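Local coordinates for protein S-adenosyl-L-methionine-dependent 2-deoxy-scyllo-inosamine dehydrogenase (Bacillus circulans, PDB 4M7S) that catalyses the S-adenosylmethionine-dependent radical two-electron oxidation of 2-deoxy-scyllo-inosamine to amino-dideoxy-scyllo-inosose in butirosin biosynthesis, using two [4Fe-4S] clusters, at residues A[2-7]-A[207-212]; A[6-11]-A[174-179]; A[165-170]-A[242-247]; A[169-174]-A[186-191]. One frame throughout, in Å; residues are numbered along the deposited sequence.

Overall arrangement
Contact 2 is centred about 4 Å from the chain's centre and joins strand 7-10 of the AdoMet radical fold to strand 175-178 of the cluster-binding region. Contact 1, its centre about 11 Å away, starts from the same N-terminal run; Lys-3 NZ and Asn-174 OD1, 2.8 Å apart, link them. Contact 4 shares Asn-174 with contact 2, since helix 171-174 runs into strand 175-178, and supplies Cys-169 and Cys-187 to one iron-sulfur cluster. The Trp-209 side chain of contact 1 is about 10 Å from that cluster, and the Phe-188 side chain of contact 4 about 11 Å from the other. Contact 3 shares Cys-169 and Met-170 with contact 4 and joins them to the C-terminal tail.

Contact 1. Residues A[2-7]-A[207-212]; sequences DKLFSM and DIWHND
Trp-209 and Phe-5 meet edge to face where the N-terminal run, just before the first strand of the AdoMet radical fold, meets the end of helix 205-209 in the region that binds the second iron-sulfur cluster. The edge of the Phe-5 ring, led by CD2, comes down on the indole, with CD2 3.5 Å from Trp-209 CE3 and the planes at 80°. Phe-5 CB sits over the six-membered ring as well, 3.8 Å from its centroid, a CH-pi contact. Because CG of Phe-5 is tucked between its backbone N and carbonyl carbon (chi1 44°), both atoms can bear on the same indole.

Two ring N-H groups fix the helix end to the backbone of this run. Trp-209 NE1 donates to Lys-3 O at 2.9 Å, with that oxygen close to the indole plane; His-210 NE2 donates to Asp-2 O at 3.2 Å, almost straight at 175° but from above the carbonyl plane. The second imidazole nitrogen, ND1, is hydrogen-bonded to Ser-206 O. Together the two bonds hold the ring's rotation and would favour a doubly protonated imidazole.

Farther out, Arg-218 makes a cation-pi contact with Trp-209, and Phe-53 meets the Phe-5 ring. The extended Lys-3 chain turns at its last torsion, so that NZ hydrogen-bonds to Asn-174 OD1 and also donates to Leu-4 O at 2.9 Å.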
loop_
_atom_site.group_PDB
_atom_site.type_symbol
_atom_site.label_atom_id
_atom_site.label_comp_id
_atom_site.label_asym_id
_atom_site.label_seq_id
_atom_site.Cartn_x
_atom_site.Cartn_y
_atom_site.Cartn_z
ATOM N N ASP A 2 -11.892 15.714 0.061
ATOM C CA ASP A 2 -10.885 16.671 0.511
ATOM C C ASP A 2 -9.777 16.014 1.348
ATOM O O ASP A 2 -8.608 16.369 1.222
ATOM C CB ASP A 2 -11.537 17.818 1.286
ATOM C CG ASP A 2 -11.125 19.188 0.762
ATOM O OD1 ASP A 2 -10.819 19.303 -0.446
ATOM O OD2 ASP A 2 -11.111 20.152 1.560
ATOM N N LYS A 3 -10.151 15.062 2.196
ATOM C CA LYS A 3 -9.209 14.460 3.139
ATOM C C LYS A 3 -8.069 13.712 2.431
ATOM O O LYS A 3 -8.309 12.887 1.545
ATOM C CB LYS A 3 -9.967 13.527 4.087
ATOM C CG LYS A 3 -9.096 12.597 4.906
ATOM C CD LYS A 3 -9.922 11.471 5.515
ATOM C CE LYS A 3 -9.033 10.331 6.003
ATOM N NZ LYS A 3 -8.244 9.702 4.896
ATOM N N LEU A 4 -6.829 14.002 2.822
ATOM C CA LEU A 4 -5.674 13.302 2.264
ATOM C C LEU A 4 -5.728 11.829 2.660
ATOM O O LEU A 4 -6.353 11.474 3.662
ATOM C CB LEU A 4 -4.373 13.923 2.776
ATOM C CG LEU A 4 -3.071 13.566 2.047
ATOM C CD1 LEU A 4 -3.031 14.229 0.671
ATOM C CD2 LEU A 4 -1.840 13.949 2.870
ATOM N N PHE A 5 -5.075 10.974 1.877
ATOM C CA PHE A 5 -4.963 9.562 2.228
ATOM C C PHE A 5 -4.314 9.415 3.604
ATOM O O PHE A 5 -3.495 10.242 4.001
ATOM C CB PHE A 5 -4.161 8.797 1.170
ATOM C CG PHE A 5 -2.925 9.520 0.705
ATOM C CD1 PHE A 5 -1.727 9.396 1.398
ATOM C CD2 PHE A 5 -2.963 10.317 -0.431
ATOM C CE1 PHE A 5 -0.593 10.072 0.974
ATOM C CE2 PHE A 5 -1.836 10.988 -0.866
ATOM C CZ PHE A 5 -0.647 10.869 -0.160
ATOM N N SER A 6 -4.693 8.373 4.334
ATOM C CA SER A 6 -4.147 8.153 5.662
ATOM C C SER A 6 -3.086 7.056 5.612
ATOM O O SER A 6 -2.281 6.917 6.531
ATOM C CB SER A 6 -5.260 7.788 6.647
ATOM O OG SER A 6 -5.804 6.521 6.333
HETATM N N MSE A 7 -3.090 6.286 4.525
HETATM C CA MSE A 7 -2.109 5.223 4.303
HETATM C C MSE A 7 -1.630 5.300 2.862
HETATM O O MSE A 7 -2.430 5.502 1.937
HETATM C CB MSE A 7 -2.709 3.838 4.597
HETATM C CG MSE A 7 -1.935 2.655 3.961
HETATM SE SE MSE A 7 -0.176 2.219 4.764
HETATM C CE MSE A 7 -0.813 1.154 6.281
ATOM N N ASP A 207 -1.906 16.260 -6.312
ATOM C CA ASP A 207 -2.702 16.639 -7.478
ATOM C C ASP A 207 -3.394 15.424 -8.094
ATOM O O ASP A 207 -4.489 15.532 -8.639
ATOM C CB ASP A 207 -1.826 17.327 -8.524
ATOM C CG ASP A 207 -1.319 18.680 -8.061
ATOM O OD1 ASP A 207 -2.045 19.369 -7.314
ATOM O OD2 ASP A 207 -0.197 19.052 -8.451
ATOM N N ILE A 208 -2.731 14.272 -8.026
ATOM C CA ILE A 208 -3.323 13.030 -8.494
ATOM C C ILE A 208 -4.480 12.648 -7.577
ATOM O O ILE A 208 -5.587 12.369 -8.037
ATOM C CB ILE A 208 -2.273 11.903 -8.524
ATOM C CG1 ILE A 208 -1.205 12.209 -9.583
ATOM C CG2 ILE A 208 -2.925 10.551 -8.789
ATOM C CD1 ILE A 208 0.033 11.327 -9.463
ATOM N N TRP A 209 -4.211 12.653 -6.275
ATOM C CA TRP A 209 -5.208 12.364 -5.255
ATOM C C TRP A 209 -6.467 13.212 -5.416
ATOM O O TRP A 209 -7.581 12.736 -5.175
ATOM C CB TRP A 209 -4.600 12.579 -3.861
ATOM C CG TRP A 209 -5.544 12.245 -2.735
ATOM C CD1 TRP A 209 -6.228 13.127 -1.935
ATOM C CD2 TRP A 209 -5.910 10.937 -2.298
ATOM N NE1 TRP A 209 -6.991 12.436 -1.025
ATOM C CE2 TRP A 209 -6.816 11.091 -1.231
ATOM C CE3 TRP A 209 -5.570 9.644 -2.719
ATOM C CZ2 TRP A 209 -7.380 9.995 -0.571
ATOM C CZ3 TRP A 209 -6.120 8.567 -2.064
ATOM C CH2 TRP A 209 -7.024 8.748 -1.002
ATOM N N HIS A 210 -6.292 14.462 -5.839
ATOM C CA HIS A 210 -7.420 15.384 -5.975
ATOM C C HIS A 210 -7.883 15.609 -7.414
ATOM O O HIS A 210 -8.677 16.514 -7.662
ATOM C CB HIS A 210 -7.087 16.753 -5.349
ATOM C CG HIS A 210 -6.968 16.727 -3.859
ATOM N ND1 HIS A 210 -5.752 16.735 -3.207
ATOM C CD2 HIS A 210 -7.914 16.685 -2.888
ATOM C CE1 HIS A 210 -5.954 16.701 -1.901
ATOM N NE2 HIS A 210 -7.257 16.670 -1.682
ATOM N N ASN A 211 -7.391 14.829 -8.374
ATOM C CA ASN A 211 -7.870 15.041 -9.745
ATOM C C ASN A 211 -9.304 14.518 -9.916
ATOM O O ASN A 211 -9.820 13.798 -9.049
ATOM C CB ASN A 211 -6.899 14.485 -10.812
ATOM C CG ASN A 211 -6.790 12.968 -10.794
ATOM O OD1 ASN A 211 -7.706 12.269 -10.358
ATOM N ND2 ASN A 211 -5.665 12.447 -11.292
ATOM N N ASP A 212 -9.934 14.881 -11.027
ATOM C CA ASP A 212 -11.313 14.497 -11.301
ATOM C C ASP A 212 -11.542 12.984 -11.207
ATOM O O ASP A 212 -12.518 12.535 -10.605
ATOM C CB ASP A 212 -11.738 15.009 -12.678
ATOM C CG ASP A 212 -13.177 15.495 -12.702
ATOM O OD1 ASP A 212 -13.924 15.199 -11.739
ATOM O OD2 ASP A 212 -13.566 16.168 -13.687
#

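Contact 2. Residues A[6-11]-A[174-179]; sequences SMIEVE and NLAVVT
Asn-174 O is gripped by two backbone N-H groups, Ser-6 N at 2.8 Å and Met-7 N at 3.0 Å, with Ser-6 OG adding a weak third bond. From there strands 7-10 and 175-178 run parallel in register, Met-7 beside Leu-175 through Val-10 beside Val-178. With strand 56-58 bonded along the other edge of strand 7-10, the pairing makes one continuous sheet of the AdoMet radical core and the cluster-binding region. The ladder alternates from Ala-176 N to Met-7 O, Glu-9 N to Ala-176 O and Val-178 N to Glu-9 O, ending with Glu-11 N to Val-178 O at 2.7 Å and 178°.

On the face bearing Ile-8, Ala-176 and Val-178, Ile-8 CD1 reaches Val-178 CG2 at 3.8 Å, carried there by chi1 (177°) together with a trans chi2. Helices 38-50 and 205-209 cover this face. On the other face the selenomethionine Met-7 lies side by side with Leu-175, Met-7 CG being 3.5 Å from Leu-175 CD2.

Past the strands, Glu-11 OE1 lies 3.3 Å from Thr-179 CB and accepts from Val-180 N, so a carboxylate oxygen of this buried residue is met by a backbone donor inside the protein.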
loop_
_atom_site.group_PDB
_atom_site.type_symbol
_atom_site.label_atom_id
_atom_site.label_comp_id
_atom_site.label_asym_id
_atom_site.label_seq_id
_atom_site.Cartn_x
_atom_site.Cartn_y
_atom_site.Cartn_z
ATOM N N SER A 6 -4.693 8.373 4.334
ATOM C CA SER A 6 -4.147 8.153 5.662
ATOM C C SER A 6 -3.086 7.056 5.612
ATOM O O SER A 6 -2.281 6.917 6.531
ATOM C CB SER A 6 -5.260 7.788 6.647
ATOM O OG SER A 6 -5.804 6.521 6.333
HETATM N N MSE A 7 -3.090 6.286 4.525
HETATM C CA MSE A 7 -2.109 5.223 4.303
HETATM C C MSE A 7 -1.630 5.300 2.862
HETATM O O MSE A 7 -2.430 5.502 1.937
HETATM C CB MSE A 7 -2.709 3.838 4.597
HETATM C CG MSE A 7 -1.935 2.655 3.961
HETATM SE SE MSE A 7 -0.176 2.219 4.764
HETATM C CE MSE A 7 -0.813 1.154 6.281
ATOM N N ILE A 8 -0.322 5.185 2.667
ATOM C CA ILE A 8 0.212 5.065 1.320
ATOM C C ILE A 8 1.070 3.810 1.230
ATOM O O ILE A 8 1.930 3.579 2.088
ATOM C CB ILE A 8 1.000 6.319 0.877
ATOM C CG1 ILE A 8 1.591 6.106 -0.518
ATOM C CG2 ILE A 8 2.110 6.669 1.877
ATOM C CD1 ILE A 8 1.997 7.392 -1.192
ATOM N N GLU A 9 0.819 2.997 0.202
ATOM C CA GLU A 9 1.548 1.750 -0.002
ATOM C C GLU A 9 2.491 1.933 -1.167
ATOM O O GLU A 9 2.049 2.268 -2.267
ATOM C CB GLU A 9 0.589 0.607 -0.346
ATOM C CG GLU A 9 0.140 -0.235 0.818
ATOM C CD GLU A 9 -0.749 -1.382 0.380
ATOM O OE1 GLU A 9 -0.436 -2.003 -0.654
ATOM O OE2 GLU A 9 -1.762 -1.647 1.056
ATOM N N VAL A 10 3.783 1.711 -0.932
ATOM C CA VAL A 10 4.797 1.948 -1.953
ATOM C C VAL A 10 5.453 0.637 -2.397
ATOM O O VAL A 10 6.081 -0.060 -1.591
ATOM C CB VAL A 10 5.861 2.916 -1.442
ATOM C CG1 VAL A 10 6.803 3.325 -2.565
ATOM C CG2 VAL A 10 5.195 4.165 -0.853
ATOM N N GLU A 11 5.311 0.304 -3.675
ATOM C CA GLU A 11 5.954 -0.886 -4.223
ATOM C C GLU A 11 7.447 -0.630 -4.460
ATOM O O GLU A 11 7.880 -0.437 -5.603
ATOM C CB GLU A 11 5.273 -1.296 -5.534
ATOM C CG GLU A 11 5.568 -2.719 -5.988
ATOM C CD GLU A 11 4.866 -3.074 -7.290
ATOM O OE1 GLU A 11 4.612 -2.155 -8.113
ATOM O OE2 GLU A 11 4.563 -4.273 -7.480
ATOM N N ASN A 174 -8.996 6.578 1.642
ATOM C CA ASN A 174 -7.969 6.478 2.686
ATOM C C ASN A 174 -6.596 6.020 2.209
ATOM O O ASN A 174 -5.594 6.200 2.902
ATOM C CB ASN A 174 -8.431 5.511 3.782
ATOM C CG ASN A 174 -9.576 6.059 4.591
ATOM O OD1 ASN A 174 -9.481 7.147 5.150
ATOM N ND2 ASN A 174 -10.678 5.318 4.641
ATOM N N LEU A 175 -6.553 5.415 1.034
ATOM C CA LEU A 175 -5.367 4.678 0.616
ATOM C C LEU A 175 -4.944 5.094 -0.776
ATOM O O LEU A 175 -5.771 5.169 -1.694
ATOM C CB LEU A 175 -5.683 3.176 0.639
ATOM C CG LEU A 175 -4.638 2.070 0.442
ATOM C CD1 LEU A 175 -4.792 1.416 -0.919
ATOM C CD2 LEU A 175 -3.213 2.568 0.659
ATOM N N ALA A 176 -3.654 5.389 -0.925
ATOM C CA ALA A 176 -3.036 5.505 -2.237
ATOM C C ALA A 176 -1.998 4.392 -2.377
ATOM O O ALA A 176 -1.266 4.099 -1.425
ATOM C CB ALA A 176 -2.372 6.875 -2.405
ATOM N N VAL A 177 -1.925 3.785 -3.560
ATOM C CA VAL A 177 -0.871 2.830 -3.858
ATOM C C VAL A 177 0.038 3.431 -4.912
ATOM O O VAL A 177 -0.447 3.999 -5.882
ATOM C CB VAL A 177 -1.439 1.502 -4.411
ATOM C CG1 VAL A 177 -0.303 0.544 -4.791
ATOM C CG2 VAL A 177 -2.336 0.846 -3.387
ATOM N N VAL A 178 1.352 3.305 -4.721
ATOM C CA VAL A 178 2.331 3.724 -5.725
ATOM C C VAL A 178 3.131 2.488 -6.175
ATOM O O VAL A 178 3.767 1.830 -5.355
ATOM C CB VAL A 178 3.296 4.774 -5.138
ATOM C CG1 VAL A 178 4.380 5.159 -6.156
ATOM C CG2 VAL A 178 2.534 5.996 -4.650
ATOM N N THR A 179 3.080 2.167 -7.469
ATOM C CA THR A 179 3.724 0.978 -8.005
ATOM C C THR A 179 5.195 1.253 -8.267
ATOM O O THR A 179 5.643 2.401 -8.115
ATOM C CB THR A 179 3.074 0.525 -9.322
ATOM O OG1 THR A 179 3.374 1.476 -10.353
ATOM C CG2 THR A 179 1.546 0.386 -9.151
#

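Contact 3. Residues A[165-170]-A[242-247]; sequences ANMSCM and TEEQYD. With SF4 (iron/sulfur cluster), chain B.
Ser-168 faces the short 3-10 turn 243-246 of the C-terminal tail, directly before Cys-169 of the second iron-sulfur cluster in this AdoMet radical enzyme. Two hydrogen bonds carry the contact. Glu-243 N donates to Ser-168 OG at 3.0 Å, nearly straight at 174°, so the serine oxygen meets a backbone N-H at the start of the turn. In return Ser-168 N donates to Glu-244 OE1 at 3.1 Å, reaching the carboxylate on its syn side, 21° out of plane. The Glu-244 chain bends at chi2 (74°), which brings OE1 to Ser-168 N.

Van der Waals contacts of carbon with oxygen lie around these bonds. Met-167, a selenomethionine, sets CB against the carboxylate oxygen Glu-244 OE1 at 3.4 Å, and Thr-242 CG2 rests 3.6 Å from the carbonyl oxygen Ser-168 O. That same carbonyl also accepts from Arg-226 NH1, while the Thr-242 hydroxyl oxygen OG1 is hydrogen-bonded to Val-238 O.

Metal coordination follows one residue on. CB of Cys-169 points away from 242-247, and the trans chi1 extends SG from there to the cluster: Cys-169 SG binds iron FE4 at 2.5 Å.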
loop_
_atom_site.group_PDB
_atom_site.type_symbol
_atom_site.label_atom_id
_atom_site.label_comp_id
_atom_site.label_asym_id
_atom_site.label_seq_id
_atom_site.Cartn_x
_atom_site.Cartn_y
_atom_site.Cartn_z
ATOM N N ALA A 165 -22.613 -5.270 -5.613
ATOM C CA ALA A 165 -22.710 -4.142 -6.540
ATOM C C ALA A 165 -23.108 -2.820 -5.876
ATOM O O ALA A 165 -22.827 -1.745 -6.406
ATOM C CB ALA A 165 -23.683 -4.478 -7.649
ATOM N N ASN A 166 -23.774 -2.910 -4.728
ATOM C CA ASN A 166 -24.289 -1.740 -4.026
ATOM C C ASN A 166 -23.554 -1.443 -2.720
ATOM O O ASN A 166 -23.938 -0.543 -1.978
ATOM C CB ASN A 166 -25.784 -1.905 -3.751
ATOM C CG ASN A 166 -26.594 -2.039 -5.023
ATOM O OD1 ASN A 166 -26.228 -1.488 -6.061
ATOM N ND2 ASN A 166 -27.700 -2.775 -4.953
HETATM N N MSE A 167 -22.504 -2.204 -2.436
HETATM C CA MSE A 167 -21.754 -1.986 -1.209
HETATM C C MSE A 167 -20.852 -0.770 -1.309
HETATM O O MSE A 167 -20.235 -0.516 -2.345
HETATM C CB MSE A 167 -20.893 -3.191 -0.859
HETATM C CG MSE A 167 -21.663 -4.448 -0.568
HETATM SE SE MSE A 167 -20.586 -5.684 0.482
HETATM C CE MSE A 167 -21.228 -7.356 -0.294
ATOM N N SER A 168 -20.769 -0.028 -0.215
ATOM C CA SER A 168 -19.838 1.082 -0.127
ATOM C C SER A 168 -18.416 0.549 -0.010
ATOM O O SER A 168 -18.193 -0.629 0.287
ATOM C CB SER A 168 -20.133 1.910 1.113
ATOM O OG SER A 168 -19.732 1.197 2.269
ATOM N N CYS A 169 -17.452 1.426 -0.250
ATOM C CA CYS A 169 -16.074 1.120 0.074
ATOM C C CYS A 169 -15.269 2.392 0.239
ATOM O O CYS A 169 -15.268 3.251 -0.638
ATOM C CB CYS A 169 -15.414 0.253 -0.985
ATOM S SG CYS A 169 -13.689 -0.043 -0.532
HETATM N N MSE A 170 -14.570 2.483 1.364
HETATM C CA MSE A 170 -13.848 3.688 1.730
HETATM C C MSE A 170 -12.359 3.614 1.409
HETATM O O MSE A 170 -11.639 4.575 1.651
HETATM C CB MSE A 170 -14.038 3.986 3.219
HETATM C CG MSE A 170 -15.475 3.900 3.703
HETATM SE SE MSE A 170 -16.671 5.011 2.651
HETATM C CE MSE A 170 -15.667 6.678 2.795
ATOM N N THR A 242 -15.619 -0.650 4.816
ATOM C CA THR A 242 -16.965 -0.638 4.268
ATOM C C THR A 242 -17.935 -0.300 5.404
ATOM O O THR A 242 -17.626 -0.563 6.572
ATOM C CB THR A 242 -17.314 -2.004 3.656
ATOM O OG1 THR A 242 -17.480 -2.973 4.700
ATOM C CG2 THR A 242 -16.213 -2.470 2.692
ATOM N N GLU A 243 -19.084 0.295 5.079
ATOM C CA GLU A 243 -20.129 0.529 6.081
ATOM C C GLU A 243 -20.556 -0.808 6.660
ATOM O O GLU A 243 -20.885 -0.928 7.839
ATOM C CB GLU A 243 -21.360 1.177 5.446
ATOM C CG GLU A 243 -21.132 2.528 4.816
ATOM C CD GLU A 243 -22.387 3.073 4.159
ATOM O OE1 GLU A 243 -22.960 2.387 3.286
ATOM O OE2 GLU A 243 -22.801 4.186 4.520
ATOM N N GLU A 244 -20.536 -1.811 5.794
ATOM C CA GLU A 244 -20.993 -3.157 6.092
ATOM C C GLU A 244 -20.156 -3.846 7.174
ATOM O O GLU A 244 -20.559 -4.877 7.718
ATOM C CB GLU A 244 -20.965 -3.984 4.800
ATOM C CG GLU A 244 -21.885 -3.468 3.675
ATOM C CD GLU A 244 -21.374 -2.207 2.975
ATOM O OE1 GLU A 244 -22.035 -1.738 2.025
ATOM O OE2 GLU A 244 -20.314 -1.682 3.368
ATOM N N GLN A 245 -19.001 -3.263 7.496
ATOM C CA GLN A 245 -18.007 -3.906 8.363
ATOM C C GLN A 245 -18.382 -4.036 9.849
ATOM O O GLN A 245 -17.777 -4.837 10.568
ATOM C CB GLN A 245 -16.662 -3.185 8.246
ATOM C CG GLN A 245 -16.536 -2.012 9.200
ATOM C CD GLN A 245 -15.409 -1.074 8.833
ATOM O OE1 GLN A 245 -14.505 -1.430 8.071
ATOM N NE2 GLN A 245 -15.458 0.137 9.371
ATOM N N TYR A 246 -19.359 -3.259 10.318
ATOM C CA TYR A 246 -19.781 -3.342 11.719
ATOM C C TYR A 246 -20.640 -4.574 11.978
ATOM O O TYR A 246 -21.195 -4.744 13.067
ATOM C CB TYR A 246 -20.442 -2.038 12.172
ATOM C CG TYR A 246 -19.546 -0.821 12.130
ATOM C CD1 TYR A 246 -18.496 -0.671 13.028
ATOM C CD2 TYR A 246 -19.767 0.190 11.208
ATOM C CE1 TYR A 246 -17.682 0.451 12.994
ATOM C CE2 TYR A 246 -18.960 1.314 11.165
ATOM C CZ TYR A 246 -17.922 1.442 12.061
ATOM O OH TYR A 246 -17.121 2.565 12.019
ATOM N N ASP A 247 -20.732 -5.437 10.970
ATOM C CA ASP A 247 -21.664 -6.556 10.972
ATOM C C ASP A 247 -21.154 -7.646 10.025
ATOM O O ASP A 247 -20.892 -7.387 8.846
ATOM C CB ASP A 247 -22.994 -5.980 10.488
ATOM C CG ASP A 247 -24.073 -7.029 10.328
ATOM O OD1 ASP A 247 -24.672 -7.429 11.349
ATOM O OD2 ASP A 247 -24.337 -7.430 9.172
HETATM FE FE1 SF4 B . -12.739 -3.669 -3.706
HETATM FE FE2 SF4 B . -13.010 -1.436 -5.176
HETATM FE FE3 SF4 B . -10.742 -1.925 -3.840
HETATM FE FE4 SF4 B . -12.963 -1.231 -2.548
HETATM S S1 SF4 B . -11.788 0.121 -3.999
HETATM S S2 SF4 B . -11.531 -2.911 -1.913
HETATM S S3 SF4 B . -14.583 -2.308 -3.760
HETATM S S4 SF4 B . -11.526 -3.171 -5.606
#

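Contact 4. Residues A[169-174]-A[186-191]; sequences CMVPSN and PCFEDF. With SF4 (iron/sulfur cluster), chain B.
Val-171 and Pro-172 pack against the run from Pro-186 to Phe-188, with no hydrogen bond between the two segments. The apolar contacts centre on Val-171 CG1, which lies 3.9 Å from Phe-188 CE2 and 4.1 Å from Cys-187 CB; the valine and phenylalanine side chains cross at about a right angle. Cys-187 SG sits over one face of the Phe-188 ring, 4.0 Å above its plane. The two proline rings meet CB to CB, and Pro-172 CA brings its C-H to Pro-186 O at 3.4 Å. Phe-214 and Phe-217 of helix 212-222 also touch Pro-186.

Metal bonds form the second group. Cys-169 SG holds iron FE4 and Cys-187 SG holds iron FE3, each at 2.5 Å. Pro-172 CG makes a van der Waals contact with sulfide S1 at 3.6 Å.

Backbone N-H groups turn to both thiolates: Val-171 N donates to Cys-169 SG, and Glu-189 N to Cys-187 SG at 3.0 Å within the type I turn 187-190. Such bonds would be expected to draw off some thiolate charge and tune the cluster's potential. These two cysteines, one before helix 171-174, the other after strand 183-185, share the pocket with Cys-232 and Cys-235: the auxiliary [4Fe-4S] site of a SPASM-related AdoMet radical enzyme.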
loop_
_atom_site.group_PDB
_atom_site.type_symbol
_atom_site.label_atom_id
_atom_site.label_comp_id
_atom_site.label_asym_id
_atom_site.label_seq_id
_atom_site.Cartn_x
_atom_site.Cartn_y
_atom_site.Cartn_z
ATOM N N CYS A 169 -17.452 1.426 -0.250
ATOM C CA CYS A 169 -16.074 1.120 0.074
ATOM C C CYS A 169 -15.269 2.392 0.239
ATOM O O CYS A 169 -15.268 3.251 -0.638
ATOM C CB CYS A 169 -15.414 0.253 -0.985
ATOM S SG CYS A 169 -13.689 -0.043 -0.532
HETATM N N MSE A 170 -14.570 2.483 1.364
HETATM C CA MSE A 170 -13.848 3.688 1.730
HETATM C C MSE A 170 -12.359 3.614 1.409
HETATM O O MSE A 170 -11.639 4.575 1.651
HETATM C CB MSE A 170 -14.038 3.986 3.219
HETATM C CG MSE A 170 -15.475 3.900 3.703
HETATM SE SE MSE A 170 -16.671 5.011 2.651
HETATM C CE MSE A 170 -15.667 6.678 2.795
ATOM N N VAL A 171 -11.890 2.486 0.878
ATOM C CA VAL A 171 -10.457 2.353 0.545
ATOM C C VAL A 171 -9.934 3.506 -0.328
ATOM O O VAL A 171 -8.903 4.107 0.001
ATOM C CB VAL A 171 -10.103 0.980 -0.081
ATOM C CG1 VAL A 171 -8.595 0.892 -0.404
ATOM C CG2 VAL A 171 -10.518 -0.162 0.857
ATOM N N PRO A 172 -10.643 3.848 -1.426
ATOM C CA PRO A 172 -10.123 4.967 -2.230
ATOM C C PRO A 172 -10.175 6.322 -1.511
ATOM O O PRO A 172 -9.617 7.283 -2.037
ATOM C CB PRO A 172 -11.063 5.008 -3.444
ATOM C CG PRO A 172 -11.724 3.660 -3.480
ATOM C CD PRO A 172 -11.832 3.231 -2.048
ATOM N N SER A 173 -10.831 6.398 -0.355
ATOM C CA SER A 173 -10.841 7.627 0.439
ATOM C C SER A 173 -9.670 7.706 1.428
ATOM O O SER A 173 -9.407 8.773 2.006
ATOM C CB SER A 173 -12.154 7.756 1.208
ATOM O OG SER A 173 -13.258 7.714 0.330
ATOM N N ASN A 174 -8.996 6.578 1.642
ATOM C CA ASN A 174 -7.969 6.478 2.686
ATOM C C ASN A 174 -6.596 6.020 2.209
ATOM O O ASN A 174 -5.594 6.200 2.902
ATOM C CB ASN A 174 -8.431 5.511 3.782
ATOM C CG ASN A 174 -9.576 6.059 4.591
ATOM O OD1 ASN A 174 -9.481 7.147 5.150
ATOM N ND2 ASN A 174 -10.678 5.318 4.641
ATOM N N PRO A 186 -5.975 3.403 -6.661
ATOM C CA PRO A 186 -6.876 3.770 -5.567
ATOM C C PRO A 186 -7.047 2.655 -4.549
ATOM O O PRO A 186 -7.738 2.864 -3.557
ATOM C CB PRO A 186 -8.207 3.992 -6.294
ATOM C CG PRO A 186 -8.169 3.012 -7.405
ATOM C CD PRO A 186 -6.722 2.983 -7.861
ATOM N N CYS A 187 -6.426 1.496 -4.782
ATOM C CA CYS A 187 -6.668 0.330 -3.933
ATOM C C CYS A 187 -5.616 -0.785 -4.058
ATOM O O CYS A 187 -4.980 -0.944 -5.100
ATOM C CB CYS A 187 -8.032 -0.265 -4.257
ATOM S SG CYS A 187 -8.285 -1.822 -3.430
ATOM N N PHE A 188 -5.460 -1.558 -2.990
ATOM C CA PHE A 188 -4.456 -2.629 -2.938
ATOM C C PHE A 188 -4.902 -3.818 -3.788
ATOM O O PHE A 188 -4.123 -4.739 -4.045
ATOM C CB PHE A 188 -4.274 -3.091 -1.491
ATOM C CG PHE A 188 -5.574 -3.377 -0.793
ATOM C CD1 PHE A 188 -6.230 -4.592 -0.979
ATOM C CD2 PHE A 188 -6.166 -2.415 0.016
ATOM C CE1 PHE A 188 -7.448 -4.847 -0.361
ATOM C CE2 PHE A 188 -7.375 -2.665 0.643
ATOM C CZ PHE A 188 -8.019 -3.887 0.453
ATOM N N GLU A 189 -6.169 -3.803 -4.196
ATOM C CA GLU A 189 -6.741 -4.858 -5.031
ATOM C C GLU A 189 -6.360 -4.709 -6.504
ATOM O O GLU A 189 -6.372 -5.683 -7.257
ATOM C CB GLU A 189 -8.271 -4.852 -4.918
ATOM C CG GLU A 189 -8.827 -5.331 -3.583
ATOM C CD GLU A 189 -8.855 -6.849 -3.466
ATOM O OE1 GLU A 189 -9.039 -7.536 -4.493
ATOM O OE2 GLU A 189 -8.694 -7.355 -2.339
ATOM N N ASP A 190 -6.024 -3.489 -6.912
ATOM C CA ASP A 190 -5.804 -3.183 -8.325
ATOM C C ASP A 190 -4.459 -3.713 -8.865
ATOM O O ASP A 190 -3.656 -2.953 -9.412
ATOM C CB ASP A 190 -5.892 -1.673 -8.544
ATOM C CG ASP A 190 -6.142 -1.316 -9.991
ATOM O OD1 ASP A 190 -6.432 -2.240 -10.794
ATOM O OD2 ASP A 190 -6.054 -0.115 -10.316
ATOM N N PHE A 191 -4.231 -5.018 -8.742
ATOM C CA PHE A 191 -2.989 -5.639 -9.204
ATOM C C PHE A 191 -2.781 -5.448 -10.699
ATOM O O PHE A 191 -1.657 -5.372 -11.184
ATOM C CB PHE A 191 -2.983 -7.144 -8.908
ATOM C CG PHE A 191 -1.858 -7.887 -9.587
ATOM C CD1 PHE A 191 -0.591 -7.914 -9.023
ATOM C CD2 PHE A 191 -2.065 -8.542 -10.791
ATOM C CE1 PHE A 191 0.447 -8.596 -9.643
ATOM C CE2 PHE A 191 -1.029 -9.219 -11.419
ATOM C CZ PHE A 191 0.229 -9.244 -10.842
HETATM FE FE1 SF4 B . -12.739 -3.669 -3.706
HETATM FE FE2 SF4 B . -13.010 -1.436 -5.176
HETATM FE FE3 SF4 B . -10.742 -1.925 -3.840
HETATM FE FE4 SF4 B . -12.963 -1.231 -2.548
HETATM S S1 SF4 B . -11.788 0.121 -3.999
HETATM S S2 SF4 B . -11.531 -2.911 -1.913
HETATM S S3 SF4 B . -14.583 -2.308 -3.760
HETATM S S4 SF4 B . -11.526 -3.171 -5.606
#